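Local coordinates for protein CDP-4-keto-6-deoxy-D-glucose-3-dehydrase (Yersinia pseudotuberculosis, PDB 3BB8) that probably removes the 3-hydroxyl group of CDP-4-keto-6-deoxy-D-glucose with a vitamin B6 cofactor, on the way to sugars of the lipopolysaccharide, at residues L81-S85 with G86-N90; T213-Y217 with P218-I222; D423-V426 with S427-E431. The protein carries 1 engineered substitution. All blocks are in the same frame, centred on the assembly; numbering follows the deposited sequence.

All three contacts are local and follow one another along the chain without nesting or crossing. Interaction 1 comes first, where strand 79-83 passes through a two-residue link into helix 86-96. Interaction 2, at 213-222, begins at the end of strand 211-215 and folds the following loop into a turn. Though far apart in sequence, these two touch, with Gly86 CA packed on Ser215 CB, and together bind the phosphate of one pyridoxal phosphate; both meet the second subunit. Interaction 3 closes no loop; it links successive turns within helix 419-432, near the C terminus. Its centre lies about 28 Å from that of interaction 2 and about 37 Å from that of interaction 1, away from the cofactor.

Interaction 1 of 3, residues L81-S85 with G86-N90; sequences LTTTS and GSSAN. With PLP (pyridoxal-5'-phosphate), chain C.
Ser85 caps the helix that starts at Gly86: its hydroxyl reaches forward to the first turn, and OG accepts the backbone N-H of Ser88 at 3.0 Å from N, with 157° at the hydrogen. The torsion behind this (chi1 63°) sets OG between the backbone N and the carbonyl carbon of Ser85. The same hydroxyl is hydrogen-bonded to the carbonyl O of Asn288 of the second subunit, so the cap is also a piece of the dimer interface. From the backbone of Ser85, O takes the N-H of Ala89 at 2.9 Å from N, the first full helical bond.

Ser88 turns its own hydroxyl toward the incoming chain, OG meeting Thr84 OG1 in a 2.6 Å hydrogen bond that either could donate. Its CB lies 3.4 Å from Thr83 OG1, an oxygen hydrogen-bonded to Leu289 O. The other branch of Thr83 packs on the helix, CG2 3.7 Å from Ala89 CB.

At the same helix start, Gly86 N donates to PLP O1P at 2.9 Å, while Ser87 grips PLP O3P twice, through N and through OG, the latter at 2.6 Å. The helix end probably helps to stabilise the phosphate charge.

Among the neighbours, strand 79-83 pairs antiparallel with strand 228-232, Leu81 is covered by helix 235-245, and Asn90 packs on helix 121-129.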
# COMPACT_ATOMS: atom_id res chain seq x y z
N LEU A 81 9.54 -7.35 7.73
CA LEU A 81 9.39 -6.53 6.54
C LEU A 81 8.27 -5.51 6.74
O LEU A 81 7.15 -5.89 7.10
CB LEU A 81 9.04 -7.41 5.33
CG LEU A 81 10.10 -8.37 4.80
CD1 LEU A 81 9.47 -9.27 3.74
CD2 LEU A 81 11.26 -7.57 4.21
N THR A 82 8.55 -4.24 6.50
CA THR A 82 7.51 -3.24 6.65
C THR A 82 6.67 -3.17 5.38
O THR A 82 7.14 -3.51 4.29
CB THR A 82 8.07 -1.84 6.96
OG1 THR A 82 9.00 -1.45 5.94
CG2 THR A 82 8.74 -1.84 8.33
N THR A 83 5.43 -2.72 5.54
CA THR A 83 4.52 -2.59 4.40
C THR A 83 3.53 -1.44 4.68
O THR A 83 3.58 -0.84 5.75
CB THR A 83 3.80 -3.92 4.12
OG1 THR A 83 2.97 -3.78 2.96
CG2 THR A 83 2.98 -4.36 5.31
N THR A 84 2.64 -1.14 3.73
CA THR A 84 1.73 0.00 3.87
C THR A 84 0.69 -0.00 4.99
O THR A 84 0.26 1.06 5.42
CB THR A 84 0.95 0.25 2.57
OG1 THR A 84 -0.22 -0.57 2.56
CG2 THR A 84 1.82 -0.07 1.34
N SER A 85 0.29 -1.18 5.45
CA SER A 85 -0.73 -1.26 6.47
C SER A 85 -0.84 -2.68 6.98
O SER A 85 -0.23 -3.59 6.43
CB SER A 85 -2.09 -0.86 5.86
OG SER A 85 -2.47 -1.77 4.83
N GLY A 86 -1.65 -2.86 8.02
CA GLY A 86 -1.86 -4.19 8.54
C GLY A 86 -2.56 -5.03 7.48
O GLY A 86 -2.26 -6.23 7.32
N SER A 87 -3.49 -4.41 6.74
CA SER A 87 -4.21 -5.13 5.69
C SER A 87 -3.22 -5.57 4.61
O SER A 87 -3.29 -6.68 4.09
CB SER A 87 -5.29 -4.23 5.06
OG SER A 87 -6.22 -3.77 6.03
N SER A 88 -2.28 -4.70 4.26
CA SER A 88 -1.29 -5.07 3.24
C SER A 88 -0.41 -6.20 3.76
O SER A 88 -0.01 -7.08 3.01
CB SER A 88 -0.43 -3.87 2.85
OG SER A 88 -1.20 -2.92 2.16
N ALA A 89 -0.11 -6.17 5.06
CA ALA A 89 0.71 -7.22 5.65
C ALA A 89 -0.02 -8.55 5.48
O ALA A 89 0.58 -9.53 5.01
CB ALA A 89 0.97 -6.94 7.13
N ASN A 90 -1.30 -8.59 5.85
CA ASN A 90 -2.09 -9.81 5.70
C ASN A 90 -2.08 -10.26 4.23
O ASN A 90 -1.94 -11.45 3.95
CB ASN A 90 -3.54 -9.60 6.16
CG ASN A 90 -3.69 -9.61 7.68
OD1 ASN A 90 -4.71 -9.19 8.22
ND2 ASN A 90 -2.68 -10.10 8.37
N1 PLP C . -6.70 -7.21 11.13
C2 PLP C . -7.18 -6.73 12.34
C2A PLP C . -7.73 -7.74 13.33
C3 PLP C . -7.15 -5.33 12.60
O3 PLP C . -7.61 -4.82 13.76
C4 PLP C . -6.60 -4.41 11.61
C4A PLP C . -6.56 -2.88 11.97
C5 PLP C . -6.13 -4.97 10.38
C6 PLP C . -6.20 -6.40 10.18
C5A PLP C . -5.54 -4.23 9.22
O4P PLP C . -4.79 -3.15 9.57
P PLP C . -4.82 -1.72 8.84
O1P PLP C . -3.53 -1.03 9.24
O2P PLP C . -6.13 -0.95 9.45
O3P PLP C . -4.95 -1.91 7.32

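Interaction 2 of 3, residues T213-Y217 with P218-I222; sequences TVSFY and PAKHI. Engineered in segment 218-222: Lys220 (natural residue His). With PLP (pyridoxal-5'-phosphate), chain C.
The Tyr217 ring carries Pro218 on one face: CD sits 3.4 Å from the ring centroid, 21° off the normal, a CH-pi contact between neighbours whose side chains slant across each other. Ala219 CB comes in more loosely beside Tyr217 CD2. The ring also meets Trp247 of the second subunit edge-to-face, so the turn helps to line the dimer interface.

Phe216 and Ile222 make a different kind of pair. They lie side by side and point the same way, with Ile222 CG1 3.7 Å from Phe216 CD2 and Ile222 CD1 close to Phe216 CE2. Beyond them, Phe216 meets the ring of Phe67 steeply and Ile222 rests on helix 293-323.

A type I beta turn from Tyr217 to Lys220 reverses the chain between Phe216 and Ile222. Lys220 N donates to Tyr217 O at 2.9 Å. Lys220, an engineered residue standing where the natural protein has histidine, then doubles back. Its chain bends at chi2 (77°) and runs nearly straight beyond, passing with CD 3.6 Å from Ser215 OG before NZ joins PLP C4A covalently at 1.3 Å.

Ser215 OG has two partners. It donates to PLP O1P at 2.6 Å and accepts the backbone N-H of Tyr217, 3.2 Å from N, which makes an ST turn. A chi1 of 165°, with OG anti to the backbone N, puts the hydroxyl there, and the ST turn probably helps to hold it toward the phosphate.

Strand end, phosphate-binding serine and lysine imine form part of the cofactor site of the aspartate aminotransferase fold. The linkage is an internal aldimine, as in related aminotransferases, here made by an engineered lysine.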
# COMPACT_ATOMS: atom_id res chain seq x y z
N THR A 213 1.73 -10.91 11.20
CA THR A 213 1.44 -9.58 10.67
C THR A 213 1.00 -8.65 11.80
O THR A 213 0.42 -9.10 12.79
CB THR A 213 0.30 -9.63 9.64
OG1 THR A 213 -0.89 -10.10 10.28
CG2 THR A 213 0.65 -10.56 8.49
N VAL A 214 1.28 -7.36 11.65
CA VAL A 214 0.91 -6.38 12.65
C VAL A 214 0.58 -5.09 11.91
O VAL A 214 1.02 -4.89 10.77
CB VAL A 214 2.06 -6.14 13.68
CG1 VAL A 214 3.23 -5.45 13.00
CG2 VAL A 214 1.56 -5.30 14.85
N SER A 215 -0.21 -4.23 12.55
CA SER A 215 -0.62 -2.96 11.94
C SER A 215 -0.14 -1.72 12.70
O SER A 215 0.03 -1.77 13.92
CB SER A 215 -2.15 -2.91 11.85
OG SER A 215 -2.59 -1.59 11.60
N PHE A 216 0.06 -0.61 12.00
CA PHE A 216 0.49 0.61 12.68
C PHE A 216 -0.46 1.77 12.42
O PHE A 216 -0.04 2.93 12.32
CB PHE A 216 1.91 1.00 12.27
CG PHE A 216 2.90 -0.11 12.45
CD1 PHE A 216 3.80 -0.43 11.43
CD2 PHE A 216 2.92 -0.85 13.62
CE1 PHE A 216 4.70 -1.48 11.58
CE2 PHE A 216 3.83 -1.91 13.78
CZ PHE A 216 4.71 -2.22 12.75
N TYR A 217 -1.74 1.44 12.26
CA TYR A 217 -2.79 2.43 12.07
C TYR A 217 -2.88 3.13 13.45
O TYR A 217 -2.58 2.51 14.48
CB TYR A 217 -4.10 1.70 11.72
CG TYR A 217 -5.24 2.62 11.37
CD1 TYR A 217 -5.19 3.41 10.22
CD2 TYR A 217 -6.33 2.76 12.22
CE1 TYR A 217 -6.19 4.31 9.93
CE2 TYR A 217 -7.34 3.66 11.93
CZ TYR A 217 -7.27 4.43 10.79
OH TYR A 217 -8.25 5.35 10.51
N PRO A 218 -3.29 4.41 13.51
CA PRO A 218 -3.36 5.10 14.80
C PRO A 218 -4.08 4.42 15.97
O PRO A 218 -3.74 4.64 17.13
CB PRO A 218 -3.99 6.45 14.44
CG PRO A 218 -3.43 6.68 13.03
CD PRO A 218 -3.64 5.31 12.40
N ALA A 219 -5.05 3.57 15.66
CA ALA A 219 -5.80 2.89 16.70
C ALA A 219 -5.03 1.73 17.33
O ALA A 219 -5.39 1.25 18.41
CB ALA A 219 -7.14 2.39 16.13
N LYS A 220 -3.97 1.29 16.67
CA LYS A 220 -3.20 0.15 17.16
C LYS A 220 -2.12 0.46 18.23
O LYS A 220 -1.89 1.61 18.59
CB LYS A 220 -2.64 -0.61 15.94
CG LYS A 220 -3.62 -1.69 15.33
CD LYS A 220 -4.79 -1.17 14.44
CE LYS A 220 -5.90 -2.27 14.25
NZ LYS A 220 -6.93 -2.24 13.09
N HIS A 221 -1.47 -0.58 18.74
CA HIS A 221 -0.45 -0.41 19.78
C HIS A 221 0.55 0.72 19.55
O HIS A 221 0.76 1.56 20.42
CB HIS A 221 0.25 -1.73 20.02
CG HIS A 221 -0.65 -2.78 20.60
ND1 HIS A 221 -0.88 -2.90 21.95
CD2 HIS A 221 -1.42 -3.72 20.00
CE1 HIS A 221 -1.75 -3.87 22.17
NE2 HIS A 221 -2.10 -4.38 21.00
N ILE A 222 1.19 0.74 18.37
CA ILE A 222 2.11 1.82 18.03
C ILE A 222 1.71 2.26 16.64
O ILE A 222 1.09 1.48 15.91
CB ILE A 222 3.60 1.36 18.03
CG1 ILE A 222 3.84 0.29 16.97
CG2 ILE A 222 3.98 0.88 19.42
CD1 ILE A 222 5.29 -0.18 16.88
N1 PLP C . -6.70 -7.21 11.13
C2 PLP C . -7.18 -6.73 12.34
C2A PLP C . -7.73 -7.74 13.33
C3 PLP C . -7.15 -5.33 12.60
O3 PLP C . -7.61 -4.82 13.76
C4 PLP C . -6.60 -4.41 11.61
C4A PLP C . -6.56 -2.88 11.97
C5 PLP C . -6.13 -4.97 10.38
C6 PLP C . -6.20 -6.40 10.18
C5A PLP C . -5.54 -4.23 9.22
O4P PLP C . -4.79 -3.15 9.57
P PLP C . -4.82 -1.72 8.84
O1P PLP C . -3.53 -1.03 9.24
O2P PLP C . -6.13 -0.95 9.45
O3P PLP C . -4.95 -1.91 7.32

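Interaction 3 of 3, residues D423-V426 with S427-E431; sequences DYVV and SKFEE
Asp423 to Glu431 form one continuous alpha-helix, and the two segments are joined by backbone bonds four residues apart: Ser427 N to Asp423 O at 3.0 Å, Phe429 N to Val425 O at 3.1 Å and Glu430 N to Val426 O at 3.0 Å. Tyr424 O has two donors. Lys428 N makes the regular helical bond, and Ser427 OG adds a second at 2.8 Å from the same face of the carbonyl plane. That hydroxyl is put there by a chi1 of 77°, which folds OG back over the preceding turn, so its proton is spent within the helix.

Tyr424 and Lys428 pair one turn apart. The lysine aliphatic chain passes over one ring face, CG lying 4.3 Å from the centroid and 24° off the normal as a CH-pi contact, while CE continues to within 3.2 Å of Tyr424 OH. The phenol oxygen itself is hydrogen-bonded to Ala369 O. A bend at chi2 of Lys428 carries the chain across the ring, and NZ ends in a salt bridge with Glu431 OE1 at 3.1 Å.

Val425 and Phe429 run alongside each other, CG1 to CD1 4.0 Å, and Val425 O meets the edge of the phenyl ring near its plane. Val426 CG1 lies against the carboxylate end of Glu430, whose OE1 is hydrogen-bonded to Ser326 OG.

Strand 408-411 lies against Val425 and Phe429, and helix 293-323 against Val426, whereas the tyrosine-lysine pair and Glu431 occupy a more exposed flank. The pattern is consistent with an amphipathic helix, here packed on strand 408-411, an outer strand of the three-stranded antiparallel sheet toward the C terminus, away from the cofactor.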
# COMPACT_ATOMS: atom_id res chain seq x y z
N ASP A 423 -12.74 5.59 35.66
CA ASP A 423 -13.69 5.72 36.75
C ASP A 423 -14.95 6.40 36.23
O ASP A 423 -16.07 6.02 36.59
CB ASP A 423 -13.08 6.54 37.90
CG ASP A 423 -12.13 5.72 38.76
OD1 ASP A 423 -11.24 6.31 39.40
OD2 ASP A 423 -12.29 4.48 38.80
N TYR A 424 -14.77 7.40 35.37
CA TYR A 424 -15.90 8.12 34.81
C TYR A 424 -16.75 7.18 33.97
O TYR A 424 -17.98 7.22 34.03
CB TYR A 424 -15.42 9.28 33.93
CG TYR A 424 -16.55 9.91 33.15
CD1 TYR A 424 -17.49 10.72 33.78
CD2 TYR A 424 -16.70 9.66 31.78
CE1 TYR A 424 -18.56 11.27 33.07
CE2 TYR A 424 -17.77 10.19 31.07
CZ TYR A 424 -18.69 10.99 31.72
OH TYR A 424 -19.75 11.53 31.01
N VAL A 425 -16.10 6.33 33.17
CA VAL A 425 -16.81 5.38 32.34
C VAL A 425 -17.63 4.45 33.22
O VAL A 425 -18.81 4.22 32.96
CB VAL A 425 -15.82 4.55 31.47
CG1 VAL A 425 -16.52 3.33 30.89
CG2 VAL A 425 -15.27 5.42 30.36
N VAL A 426 -16.99 3.92 34.25
CA VAL A 426 -17.66 3.01 35.18
C VAL A 426 -18.91 3.63 35.81
O VAL A 426 -19.92 2.95 35.98
CB VAL A 426 -16.69 2.55 36.30
CG1 VAL A 426 -17.46 1.90 37.44
CG2 VAL A 426 -15.69 1.55 35.75
N SER A 427 -18.84 4.91 36.16
CA SER A 427 -19.99 5.56 36.78
C SER A 427 -21.13 5.64 35.78
O SER A 427 -22.31 5.60 36.16
CB SER A 427 -19.61 6.96 37.28
OG SER A 427 -19.54 7.90 36.23
N LYS A 428 -20.79 5.75 34.50
CA LYS A 428 -21.81 5.83 33.47
C LYS A 428 -22.49 4.48 33.27
O LYS A 428 -23.69 4.42 33.00
CB LYS A 428 -21.21 6.34 32.16
CG LYS A 428 -21.00 7.85 32.17
CD LYS A 428 -22.32 8.54 32.43
CE LYS A 428 -22.19 10.05 32.47
NZ LYS A 428 -23.52 10.70 32.74
N PHE A 429 -21.74 3.39 33.40
CA PHE A 429 -22.34 2.07 33.26
C PHE A 429 -23.28 1.86 34.44
O PHE A 429 -24.40 1.36 34.28
CB PHE A 429 -21.26 0.98 33.24
CG PHE A 429 -20.83 0.57 31.86
CD1 PHE A 429 -19.97 1.36 31.12
CD2 PHE A 429 -21.29 -0.63 31.31
CE1 PHE A 429 -19.56 0.97 29.84
CE2 PHE A 429 -20.89 -1.03 30.03
CZ PHE A 429 -20.02 -0.23 29.30
N GLU A 430 -22.82 2.23 35.63
CA GLU A 430 -23.62 2.10 36.84
C GLU A 430 -24.87 2.96 36.75
O GLU A 430 -25.95 2.52 37.10
CB GLU A 430 -22.78 2.46 38.07
CG GLU A 430 -21.81 1.35 38.44
CD GLU A 430 -20.76 1.79 39.45
OE1 GLU A 430 -19.97 0.93 39.89
OE2 GLU A 430 -20.73 2.99 39.79
N GLU A 431 -24.71 4.19 36.26
CA GLU A 431 -25.84 5.09 36.12
C GLU A 431 -26.86 4.54 35.12
O GLU A 431 -28.05 4.76 35.27
CB GLU A 431 -25.38 6.45 35.61
CG GLU A 431 -26.53 7.43 35.42
CD GLU A 431 -26.12 8.72 34.76
OE1 GLU A 431 -25.03 9.24 35.08
OE2 GLU A 431 -26.89 9.23 33.92